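Local coordinates for protein endoglucanase E-5 (Thermobifida fusca, PDB 2CKS) that hydrolyses internal beta-1,4-glucosidic linkages of cellulose, lichenin and cereal beta-D-glucans through its family 5 glycoside hydrolase catalytic domain, at residues T230-E235 / I260-W265; N213-L218 / A248-D253; S176-S181 / Y201-Y206; P25-G30 / L254-K259. All coordinates share one frame; numbering follows the deposited sequence.

Interaction 1 of 4, residues T230-E235 / I260-W265; sequences TEFGTE and IGWTKW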
# COMPACT_ATOMS: atom_id res chain seq x y z
N THR A 230 -2.62 -2.81 -1.81
CA THR A 230 -1.72 -2.05 -0.94
C THR A 230 -1.55 -2.66 0.45
O THR A 230 -0.66 -2.27 1.19
CB THR A 230 -2.15 -0.58 -0.80
OG1 THR A 230 -3.52 -0.51 -0.42
CG2 THR A 230 -2.10 0.15 -2.13
N GLU A 231 -2.38 -3.64 0.79
CA GLU A 231 -2.26 -4.30 2.07
C GLU A 231 -2.88 -5.68 2.00
O GLU A 231 -4.04 -5.82 1.66
CB GLU A 231 -2.96 -3.47 3.14
CG GLU A 231 -2.59 -3.84 4.55
CD GLU A 231 -3.34 -2.99 5.55
OE1 GLU A 231 -4.13 -3.56 6.34
OE2 GLU A 231 -3.13 -1.76 5.55
N PHE A 232 -2.10 -6.71 2.31
CA PHE A 232 -2.67 -8.04 2.48
C PHE A 232 -1.90 -8.86 3.49
O PHE A 232 -0.75 -8.57 3.80
CB PHE A 232 -2.76 -8.81 1.15
CG PHE A 232 -1.46 -9.45 0.72
CD1 PHE A 232 -0.51 -8.71 0.07
CD2 PHE A 232 -1.21 -10.79 0.97
CE1 PHE A 232 0.67 -9.27 -0.34
CE2 PHE A 232 0.00 -11.37 0.57
CZ PHE A 232 0.94 -10.60 -0.09
N GLY A 233 -2.56 -9.89 3.99
CA GLY A 233 -1.96 -10.83 4.91
C GLY A 233 -2.32 -12.25 4.53
O GLY A 233 -3.26 -12.49 3.76
N THR A 234 -1.58 -13.18 5.11
CA THR A 234 -1.85 -14.60 4.91
C THR A 234 -2.65 -15.18 6.07
O THR A 234 -3.05 -16.34 6.01
CB THR A 234 -0.53 -15.39 4.75
OG1 THR A 234 0.34 -15.17 5.87
CG2 THR A 234 0.27 -14.90 3.55
N GLU A 235 -2.91 -14.38 7.10
CA GLU A 235 -3.61 -14.87 8.29
C GLU A 235 -5.03 -14.29 8.33
O GLU A 235 -5.60 -14.01 7.28
CB GLU A 235 -2.80 -14.58 9.57
CG GLU A 235 -2.58 -13.11 9.88
CD GLU A 235 -1.52 -12.49 9.00
OE1 GLU A 235 -1.85 -11.54 8.26
OE2 GLU A 235 -0.38 -12.99 9.02
N ILE A 260 -1.08 -7.58 -11.02
CA ILE A 260 -1.57 -6.74 -9.94
C ILE A 260 -0.48 -6.62 -8.87
O ILE A 260 -0.07 -7.61 -8.27
CB ILE A 260 -2.83 -7.35 -9.32
CG1 ILE A 260 -3.97 -7.36 -10.35
CG2 ILE A 260 -3.25 -6.57 -8.07
CD1 ILE A 260 -5.11 -8.29 -9.97
N GLY A 261 -0.01 -5.40 -8.65
CA GLY A 261 1.03 -5.16 -7.66
C GLY A 261 0.50 -5.34 -6.25
O GLY A 261 -0.71 -5.27 -6.00
N TRP A 262 1.42 -5.60 -5.32
CA TRP A 262 1.07 -5.76 -3.92
C TRP A 262 2.17 -5.38 -2.95
O TRP A 262 3.36 -5.44 -3.27
CB TRP A 262 0.63 -7.20 -3.63
CG TRP A 262 1.53 -8.36 -4.11
CD1 TRP A 262 1.32 -9.14 -5.21
CD2 TRP A 262 2.68 -8.92 -3.44
NE1 TRP A 262 2.26 -10.14 -5.28
CE2 TRP A 262 3.11 -10.03 -4.21
CE3 TRP A 262 3.41 -8.58 -2.30
CZ2 TRP A 262 4.23 -10.80 -3.87
CZ3 TRP A 262 4.51 -9.36 -1.95
CH2 TRP A 262 4.90 -10.45 -2.73
N THR A 263 1.74 -4.99 -1.76
CA THR A 263 2.62 -4.77 -0.62
C THR A 263 2.03 -5.48 0.59
O THR A 263 0.92 -5.16 1.02
CB THR A 263 2.80 -3.25 -0.32
OG1 THR A 263 1.55 -2.55 -0.41
CG2 THR A 263 3.69 -2.59 -1.34
N LYS A 264 2.77 -6.45 1.14
CA LYS A 264 2.27 -7.25 2.24
C LYS A 264 2.37 -6.51 3.57
O LYS A 264 3.34 -5.81 3.83
CB LYS A 264 3.02 -8.58 2.34
CG LYS A 264 2.56 -9.45 3.51
CD LYS A 264 3.17 -10.82 3.51
CE LYS A 264 2.48 -11.70 4.54
NZ LYS A 264 2.53 -11.11 5.91
N TRP A 265 1.36 -6.70 4.40
CA TRP A 265 1.34 -6.21 5.77
C TRP A 265 2.00 -7.29 6.63
O TRP A 265 1.49 -8.40 6.67
CB TRP A 265 -0.12 -6.04 6.18
CG TRP A 265 -0.39 -5.33 7.46
CD1 TRP A 265 -0.88 -5.89 8.60
CD2 TRP A 265 -0.27 -3.92 7.73
NE1 TRP A 265 -1.04 -4.93 9.57
CE2 TRP A 265 -0.68 -3.71 9.06
CE3 TRP A 265 0.16 -2.82 6.98
CZ2 TRP A 265 -0.68 -2.45 9.65
CZ3 TRP A 265 0.16 -1.57 7.57
CH2 TRP A 265 -0.26 -1.40 8.89
O HOH W 1 0.59 -12.36 6.87
O HOH W 2 -0.68 -9.29 8.14
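Phe232 turns an edge of its ring onto the face of the Trp262 indole, an offset edge-to-face pair with planes at 85° in which Phe232 CE1 comes within 3.4 Å of Trp262 CE3. Lys264 roofs the same phenyl ring: its CG stands over one face in a CH-pi contact, so the aliphatic part of a lysine serves as apolar filling. This is the tight part, and Met255 and Ile252 of helix 245-258 pack against Trp262 from outside the barrel. On the other side of the strands, Glu231 and Trp265 run alongside each other, the carboxylate stacked over one face of the indole with the planes 23° apart. Glu231 reaches there because its CG is anti to the backbone N (chi1 -164°) and the chain beyond is extended; its OE1 binds a zinc ion and Tyr206, and Arg61 pairs with OE2. Trp265 N donates to Phe232 O at 2.9 Å, while Thr263 OG1 reaches Thr230 O from above the carbonyl plane, at 2.7 Å. Beyond Gly233 direct contact thins to Thr234 CG2 against Lys264 CE, and waters fill in: one accepts from Thr234 N, another donates to Trp265 O, their further links being doubtful in detail. The arrangement belongs to the last beta-alpha-beta unit of a TIM barrel, whose strand 227-233 carries Glu231, the probable nucleophile of this family 5 hydrolase.

Interaction 2 of 4, residues N213-L218 / A248-D253; sequences NYLNAL and ADRYID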
# COMPACT_ATOMS: atom_id res chain seq x y z
N ASN A 213 -15.05 -15.52 -2.42
CA ASN A 213 -15.79 -14.30 -2.77
C ASN A 213 -14.90 -13.06 -2.85
O ASN A 213 -15.17 -12.16 -3.63
CB ASN A 213 -17.03 -14.08 -1.87
CG ASN A 213 -16.69 -13.81 -0.41
OD1 ASN A 213 -17.36 -13.01 0.25
ND2 ASN A 213 -15.69 -14.50 0.12
N TYR A 214 -13.82 -13.03 -2.07
CA TYR A 214 -12.85 -11.94 -2.15
C TYR A 214 -11.93 -12.12 -3.36
O TYR A 214 -11.65 -11.16 -4.08
CB TYR A 214 -12.05 -11.84 -0.84
CG TYR A 214 -12.83 -11.22 0.29
CD1 TYR A 214 -12.59 -9.91 0.70
CD2 TYR A 214 -13.80 -11.94 0.96
CE1 TYR A 214 -13.31 -9.34 1.75
CE2 TYR A 214 -14.52 -11.38 2.01
CZ TYR A 214 -14.28 -10.09 2.39
OH TYR A 214 -15.00 -9.55 3.43
N LEU A 215 -11.47 -13.34 -3.58
CA LEU A 215 -10.63 -13.66 -4.74
C LEU A 215 -11.38 -13.36 -6.04
O LEU A 215 -10.83 -12.76 -6.96
CB LEU A 215 -10.19 -15.14 -4.68
CG LEU A 215 -9.23 -15.63 -5.76
CD1 LEU A 215 -7.85 -15.05 -5.55
CD2 LEU A 215 -9.16 -17.16 -5.75
N ASN A 216 -12.64 -13.77 -6.11
CA ASN A 216 -13.48 -13.48 -7.28
C ASN A 216 -13.64 -11.98 -7.54
O ASN A 216 -13.59 -11.54 -8.69
CB ASN A 216 -14.86 -14.13 -7.13
CG ASN A 216 -14.81 -15.66 -7.29
OD1 ASN A 216 -13.85 -16.20 -7.81
ND2 ASN A 216 -15.86 -16.33 -6.85
N ALA A 217 -13.83 -11.20 -6.47
CA ALA A 217 -13.99 -9.76 -6.60
C ALA A 217 -12.73 -9.10 -7.14
O ALA A 217 -12.81 -8.15 -7.90
CB ALA A 217 -14.38 -9.14 -5.26
N LEU A 218 -11.57 -9.60 -6.73
CA LEU A 218 -10.31 -9.08 -7.24
C LEU A 218 -10.16 -9.36 -8.74
O LEU A 218 -9.75 -8.49 -9.50
CB LEU A 218 -9.14 -9.66 -6.45
CG LEU A 218 -7.74 -9.22 -6.86
CD1 LEU A 218 -7.60 -7.71 -6.81
CD2 LEU A 218 -6.73 -9.88 -5.95
N ALA A 248 -3.55 -18.10 0.21
CA ALA A 248 -2.70 -16.97 -0.13
C ALA A 248 -2.02 -17.18 -1.47
O ALA A 248 -1.92 -16.25 -2.26
CB ALA A 248 -1.67 -16.74 0.96
N ASP A 249 -1.58 -18.40 -1.74
CA ASP A 249 -0.92 -18.72 -3.01
C ASP A 249 -1.89 -18.56 -4.20
O ASP A 249 -1.47 -18.23 -5.30
CB ASP A 249 -0.37 -20.16 -2.99
CG ASP A 249 0.91 -20.30 -2.19
OD1 ASP A 249 1.56 -19.28 -1.84
OD2 ASP A 249 1.37 -21.42 -1.85
N ARG A 250 -3.18 -18.81 -3.98
CA ARG A 250 -4.17 -18.57 -5.02
C ARG A 250 -4.25 -17.09 -5.37
O ARG A 250 -4.30 -16.74 -6.54
CB ARG A 250 -5.55 -19.10 -4.61
CG ARG A 250 -5.59 -20.60 -4.42
CD ARG A 250 -6.88 -21.12 -3.86
NE ARG A 250 -8.00 -20.83 -4.75
CZ ARG A 250 -9.28 -20.96 -4.42
NH1 ARG A 250 -9.63 -21.37 -3.20
NH2 ARG A 250 -10.21 -20.67 -5.31
N TYR A 251 -4.23 -16.23 -4.36
CA TYR A 251 -4.18 -14.79 -4.58
C TYR A 251 -2.88 -14.39 -5.30
O TYR A 251 -2.90 -13.58 -6.22
CB TYR A 251 -4.26 -14.04 -3.25
CG TYR A 251 -5.63 -13.92 -2.64
CD1 TYR A 251 -6.51 -12.92 -3.04
CD2 TYR A 251 -6.04 -14.77 -1.62
CE1 TYR A 251 -7.75 -12.77 -2.46
CE2 TYR A 251 -7.29 -14.64 -1.03
CZ TYR A 251 -8.14 -13.64 -1.46
OH TYR A 251 -9.37 -13.49 -0.87
N ILE A 252 -1.76 -14.96 -4.87
CA ILE A 252 -0.47 -14.64 -5.47
C ILE A 252 -0.45 -15.02 -6.94
O ILE A 252 0.05 -14.26 -7.77
CB ILE A 252 0.69 -15.33 -4.72
CG1 ILE A 252 0.88 -14.67 -3.35
CG2 ILE A 252 1.99 -15.30 -5.53
CD1 ILE A 252 1.62 -13.34 -3.39
N ASP A 253 -0.99 -16.18 -7.27
CA ASP A 253 -1.01 -16.64 -8.65
C ASP A 253 -1.93 -15.76 -9.51
O ASP A 253 -1.59 -15.46 -10.65
CB ASP A 253 -1.41 -18.11 -8.74
CG ASP A 253 -0.34 -19.02 -8.15
OD1 ASP A 253 -0.66 -20.20 -7.88
OD2 ASP A 253 0.83 -18.66 -7.92
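The phenol ring of Tyr251 receives Leu215 CD1 over one face, in a CH-pi contact 3.9 Å from the ring centroid, and Leu218 CD2 at its edge. Phe205 of the barrel strand 199-206 stacks on the Tyr251 ring as well, so the tyrosine, reaching out from helix 245-258, meets both the barrel wall and helix 212-224. The two helices are successive members of the outer layer of the TIM barrel; their short segments run parallel to within 5°, with axes 10.8 Å apart, a separation that large side chains must bridge. Leucine suits this seam because its two methyls diverge: with CG anti to the backbone N (chi1 -176°), Leu215 sends CD1 over the tyrosine and CD2 to the guanidinium of Arg250, where NH2 is 3.7 Å away. That arginine is exposed to solvent, and a salt bridge from NH2 to Asp212 holds its charged end while Leu215 CD2 packs against the guanidinium. The far end of Tyr251 reaches the neighbouring helix, and its hydroxyl hydrogen-bonds to the backbone carbonyl of His210, just before that helix begins. A phenylalanine in place of Tyr251 would probably keep the leucine packing but leave the carbonyl of His210 without this hydroxyl partner. Tyr214, whose ring stacks on His210, lies beside that hydroxyl, its CB 3.1 Å from Tyr251 OH.

Interaction 3 of 4, residues S176-S181 / Y201-Y206; sequences SSLGVS and YAFHFY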
# COMPACT_ATOMS: atom_id res chain seq x y z
N SER A 176 -11.41 -1.14 2.14
CA SER A 176 -10.80 -1.36 0.83
C SER A 176 -10.95 -2.81 0.37
O SER A 176 -10.01 -3.42 -0.14
CB SER A 176 -9.35 -0.88 0.82
OG SER A 176 -9.32 0.54 0.75
N SER A 177 -12.15 -3.35 0.54
CA SER A 177 -12.47 -4.69 0.05
C SER A 177 -13.25 -4.65 -1.27
O SER A 177 -13.93 -5.61 -1.60
CB SER A 177 -13.26 -5.45 1.10
OG SER A 177 -14.53 -4.84 1.32
N LEU A 178 -13.14 -3.55 -2.01
CA LEU A 178 -13.93 -3.33 -3.22
C LEU A 178 -15.42 -3.46 -2.92
O LEU A 178 -16.21 -3.84 -3.79
CB LEU A 178 -13.50 -4.26 -4.35
CG LEU A 178 -12.06 -4.08 -4.87
CD1 LEU A 178 -11.61 -5.31 -5.63
CD2 LEU A 178 -11.95 -2.85 -5.74
N GLY A 179 -15.81 -3.15 -1.68
CA GLY A 179 -17.19 -3.26 -1.25
C GLY A 179 -17.62 -4.62 -0.75
O GLY A 179 -18.71 -4.74 -0.22
N VAL A 180 -16.79 -5.65 -0.89
CA VAL A 180 -17.21 -7.02 -0.58
C VAL A 180 -17.66 -7.18 0.89
O VAL A 180 -18.66 -7.83 1.17
CB VAL A 180 -16.11 -8.05 -0.92
CG1 VAL A 180 -16.50 -9.46 -0.46
CG2 VAL A 180 -15.81 -8.05 -2.41
N SER A 181 -16.92 -6.57 1.80
CA SER A 181 -17.21 -6.70 3.23
C SER A 181 -18.48 -5.96 3.66
O SER A 181 -19.00 -6.21 4.75
CB SER A 181 -16.02 -6.19 4.05
OG SER A 181 -16.01 -4.78 4.11
N TYR A 201 -7.22 1.57 -7.84
CA TYR A 201 -8.13 1.35 -6.73
C TYR A 201 -7.54 0.28 -5.83
O TYR A 201 -7.00 -0.72 -6.31
CB TYR A 201 -9.50 0.94 -7.24
CG TYR A 201 -10.16 2.03 -8.05
CD1 TYR A 201 -9.97 2.10 -9.42
CD2 TYR A 201 -10.95 2.99 -7.45
CE1 TYR A 201 -10.58 3.09 -10.17
CE2 TYR A 201 -11.56 3.99 -8.19
CZ TYR A 201 -11.38 4.03 -9.54
OH TYR A 201 -11.98 5.03 -10.27
N ALA A 202 -7.64 0.49 -4.53
CA ALA A 202 -7.05 -0.43 -3.57
C ALA A 202 -7.94 -1.62 -3.23
O ALA A 202 -9.17 -1.49 -3.12
CB ALA A 202 -6.69 0.31 -2.31
N PHE A 203 -7.32 -2.78 -3.05
CA PHE A 203 -7.96 -3.96 -2.50
C PHE A 203 -7.09 -4.55 -1.41
O PHE A 203 -5.88 -4.66 -1.56
CB PHE A 203 -8.21 -4.99 -3.59
CG PHE A 203 -8.90 -6.24 -3.11
CD1 PHE A 203 -10.20 -6.19 -2.63
CD2 PHE A 203 -8.25 -7.46 -3.14
CE1 PHE A 203 -10.84 -7.34 -2.20
CE2 PHE A 203 -8.89 -8.61 -2.70
CZ PHE A 203 -10.19 -8.55 -2.25
N HIS A 204 -7.73 -4.90 -0.30
CA HIS A 204 -7.06 -5.51 0.85
C HIS A 204 -7.71 -6.83 1.17
O HIS A 204 -8.93 -6.94 1.15
CB HIS A 204 -7.19 -4.61 2.07
CG HIS A 204 -6.46 -3.31 1.96
ND1 HIS A 204 -6.36 -2.42 3.01
CD2 HIS A 204 -5.79 -2.74 0.92
CE1 HIS A 204 -5.67 -1.36 2.62
NE2 HIS A 204 -5.31 -1.53 1.36
N PHE A 205 -6.91 -7.82 1.53
CA PHE A 205 -7.44 -9.12 1.91
C PHE A 205 -6.51 -9.80 2.91
O PHE A 205 -5.32 -9.53 2.95
CB PHE A 205 -7.64 -10.02 0.69
CG PHE A 205 -6.35 -10.46 0.03
CD1 PHE A 205 -5.68 -11.60 0.46
CD2 PHE A 205 -5.81 -9.74 -1.03
CE1 PHE A 205 -4.49 -12.01 -0.14
CE2 PHE A 205 -4.62 -10.14 -1.64
CZ PHE A 205 -3.95 -11.27 -1.19
N TYR A 206 -7.08 -10.72 3.68
CA TYR A 206 -6.37 -11.52 4.65
C TYR A 206 -6.81 -12.96 4.37
O TYR A 206 -7.96 -13.31 4.60
CB TYR A 206 -6.69 -11.04 6.07
CG TYR A 206 -5.98 -9.75 6.36
CD1 TYR A 206 -4.72 -9.74 6.93
CD2 TYR A 206 -6.53 -8.52 5.98
CE1 TYR A 206 -4.03 -8.56 7.17
CE2 TYR A 206 -5.84 -7.33 6.20
CZ TYR A 206 -4.59 -7.36 6.80
OH TYR A 206 -3.90 -6.19 7.04
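Ser176 presents its carbonyl to the barrel strand 201-206, where His204 N donates to Ser176 O at 2.7 Å with an N-H...O angle of 143°. The same oxygen receives a CA-H...O contact from Phe203 CA, so one carbonyl ties the loop to two consecutive strand residues. Beyond Ser176 the chain reverses in a type I' turn from Ser177 to Val180, closed by Val180 N to Ser177 O; Gly179 suits the turn because at its backbone angles a CB would press on the preceding carbonyl. The Ser177 hydroxyl accepts from Ser181 N and also hydrogen-bonds to Gly174 O. Among the side chains, Ser176 CB sits over the centre of the His204 ring, 3.9 Å from the centroid, and a small residue fits so close a seat. Leu178 crosses Phe203 at about a right angle, its CD1 3.4 Å from Phe203 CD1, while Ser177 O lies at the edge of that phenyl ring. With CG anti to its carbonyl carbon (chi1 -67°), His204 places its ring under Ser176 CB, and its two nitrogens are both engaged, ND1 by Glu139 and NE2 by Thr230. Putting an alanine at His204 would probably leave Glu139 and Thr230 without their shared imidazole partner and uncover Ser176 CB. Ser176 CB on its face and bonds at both nitrogens are likely to limit the turning of His204, which bridges Thr230 and Glu139, the probable proton donor.

Interaction 4 of 4, residues P25-G30 / L254-K259; sequences PVQLRG and LMAERK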
# COMPACT_ATOMS: atom_id res chain seq x y z
N PRO A 25 3.08 -3.65 -19.17
CA PRO A 25 2.51 -3.89 -17.84
C PRO A 25 3.55 -4.43 -16.86
O PRO A 25 4.35 -5.30 -17.22
CB PRO A 25 1.41 -4.91 -18.11
CG PRO A 25 1.02 -4.65 -19.50
CD PRO A 25 2.31 -4.33 -20.22
N VAL A 26 3.56 -3.90 -15.65
CA VAL A 26 4.52 -4.28 -14.64
C VAL A 26 3.79 -4.59 -13.34
O VAL A 26 2.81 -3.92 -13.00
CB VAL A 26 5.59 -3.18 -14.42
CG1 VAL A 26 4.98 -1.87 -13.91
CG2 VAL A 26 6.69 -3.67 -13.50
N GLN A 27 4.27 -5.60 -12.63
CA GLN A 27 3.76 -5.97 -11.32
C GLN A 27 4.81 -5.60 -10.27
O GLN A 27 5.87 -6.23 -10.20
CB GLN A 27 3.49 -7.48 -11.26
CG GLN A 27 2.78 -7.87 -9.99
CD GLN A 27 2.75 -9.36 -9.72
OE1 GLN A 27 3.49 -10.14 -10.32
NE2 GLN A 27 1.89 -9.75 -8.78
N LEU A 28 4.52 -4.57 -9.48
CA LEU A 28 5.43 -4.15 -8.42
C LEU A 28 5.04 -4.86 -7.13
O LEU A 28 3.91 -4.74 -6.68
CB LEU A 28 5.36 -2.63 -8.23
CG LEU A 28 5.64 -1.78 -9.47
CD1 LEU A 28 5.49 -0.30 -9.15
CD2 LEU A 28 7.03 -2.07 -10.01
N ARG A 29 5.98 -5.60 -6.54
CA ARG A 29 5.72 -6.37 -5.34
C ARG A 29 6.67 -5.95 -4.24
O ARG A 29 7.86 -5.74 -4.47
CB ARG A 29 5.90 -7.87 -5.59
CG ARG A 29 5.08 -8.39 -6.76
CD ARG A 29 5.39 -9.81 -7.17
NE ARG A 29 6.82 -9.96 -7.42
CZ ARG A 29 7.55 -11.02 -7.12
NH1 ARG A 29 7.00 -12.11 -6.59
NH2 ARG A 29 8.85 -10.99 -7.37
N GLY A 30 6.15 -5.86 -3.02
CA GLY A 30 6.97 -5.43 -1.91
C GLY A 30 6.26 -5.54 -0.58
O GLY A 30 5.45 -6.42 -0.38
N LEU A 254 -3.06 -15.34 -8.95
CA LEU A 254 -3.98 -14.47 -9.67
C LEU A 254 -3.32 -13.11 -9.91
O LEU A 254 -3.35 -12.59 -11.02
CB LEU A 254 -5.28 -14.28 -8.89
CG LEU A 254 -6.41 -13.54 -9.61
CD1 LEU A 254 -6.40 -12.05 -9.29
CD2 LEU A 254 -6.39 -13.78 -11.13
N MET A 255 -2.68 -12.57 -8.89
CA MET A 255 -2.04 -11.27 -9.02
C MET A 255 -0.89 -11.32 -10.04
O MET A 255 -0.72 -10.38 -10.80
CB MET A 255 -1.59 -10.75 -7.65
CG MET A 255 -2.76 -10.42 -6.74
SD MET A 255 -2.29 -9.58 -5.22
CE MET A 255 -1.44 -10.87 -4.32
N ALA A 256 -0.14 -12.42 -10.08
CA ALA A 256 0.93 -12.56 -11.06
C ALA A 256 0.37 -12.63 -12.50
O ALA A 256 0.90 -11.99 -13.41
CB ALA A 256 1.75 -13.81 -10.75
N GLU A 257 -0.70 -13.38 -12.68
CA GLU A 257 -1.38 -13.53 -13.97
C GLU A 257 -1.88 -12.17 -14.49
O GLU A 257 -1.75 -11.87 -15.67
CB GLU A 257 -2.52 -14.53 -13.81
CG GLU A 257 -3.51 -14.68 -14.95
CD GLU A 257 -4.72 -15.50 -14.52
OE1 GLU A 257 -4.59 -16.74 -14.41
OE2 GLU A 257 -5.79 -14.91 -14.26
N ARG A 258 -2.41 -11.35 -13.59
CA ARG A 258 -3.04 -10.08 -13.96
C ARG A 258 -2.11 -8.89 -13.75
O ARG A 258 -2.51 -7.74 -13.97
CB ARG A 258 -4.31 -9.89 -13.13
CG ARG A 258 -5.32 -11.01 -13.29
CD ARG A 258 -5.96 -11.03 -14.65
NE ARG A 258 -6.92 -12.12 -14.77
CZ ARG A 258 -8.24 -11.99 -14.64
NH1 ARG A 258 -8.79 -10.80 -14.41
NH2 ARG A 258 -9.01 -13.05 -14.79
N LYS A 259 -0.87 -9.18 -13.33
CA LYS A 259 0.14 -8.17 -13.02
C LYS A 259 -0.38 -7.11 -12.04
O LYS A 259 -0.13 -5.91 -12.20
CB LYS A 259 0.72 -7.57 -14.30
CG LYS A 259 1.41 -8.63 -15.18
CD LYS A 259 2.57 -8.07 -15.98
CE LYS A 259 3.53 -9.17 -16.45
NZ LYS A 259 4.64 -9.43 -15.48
O HOH W 3 6.18 -7.45 -13.99
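Gln27 lies lengthwise over the end of helix 245-258, its aliphatic part on Lys259 and its amide over the last turn. With CG anti to the backbone N (chi1 -172°) and the chain extended beyond it, the side chain spans from Lys259 back to Met255: Gln27 CB is 3.8 Å from Lys259 CA, CG lies beside the Lys259 carbonyl carbon, and OE1 is 3.6 Å from Ala256 CA. The amide nitrogen of Gln27 comes near Met255 O at 3.4 Å, but at an angle too poor for a hydrogen bond; its partner is instead the carbonyl of Ile260, just past the Schellman residue Lys259. A glutamine suits this place because it offers methylenes to the helix surface and an N-H to the chain leaving it, and Ala256 is small enough to let the amide come close. Lys259 runs roughly crosswise to Gln27. Its positive phi (52°) belongs to the Schellman motif, which turns the chain out of the helix, and its CD then packs against Pro25, 3.5 Å from Pro25 O and 4.0 Å from Pro25 CB. The ammonium group reaches a water that also accepts from Gln27 N, with the water 2.9 Å from Lys259 NZ. On the outer face of the helix Arg258 NE and Glu257 OE2 form a salt bridge. The contact joins the approach to the first barrel strand, 29-32, to the helix that precedes the last barrel strand, 262-265. Here, at a partly exposed margin, hydrocarbon stems pack while the polar ends are served by water or by the next backbone carbonyl, so the seam relies little on direct polar bonds between its two segments.

How the interactions relate
Interactions 1, 2 and 4 all concern the closing part of the barrel: helix 245-258 supplies a segment to interactions 2 and 4 and connects the two strands of interaction 1. Interactions 1 and 3 are buried and share the catalytic end, where His204 meets Thr230 and Tyr206 meets Glu231, and their chemistry mixes backbone bonds, aromatic packing and a polar network round the zinc ion. Interaction 2 is buried between outer helices and mainly apolar, with Tyr251 meeting Phe205 of interaction 3. Interaction 4 is the most exposed, with no direct polar bond between its segments and one water joining them, near the barrel closure, where Gly30 bonds to Trp262 of interaction 1.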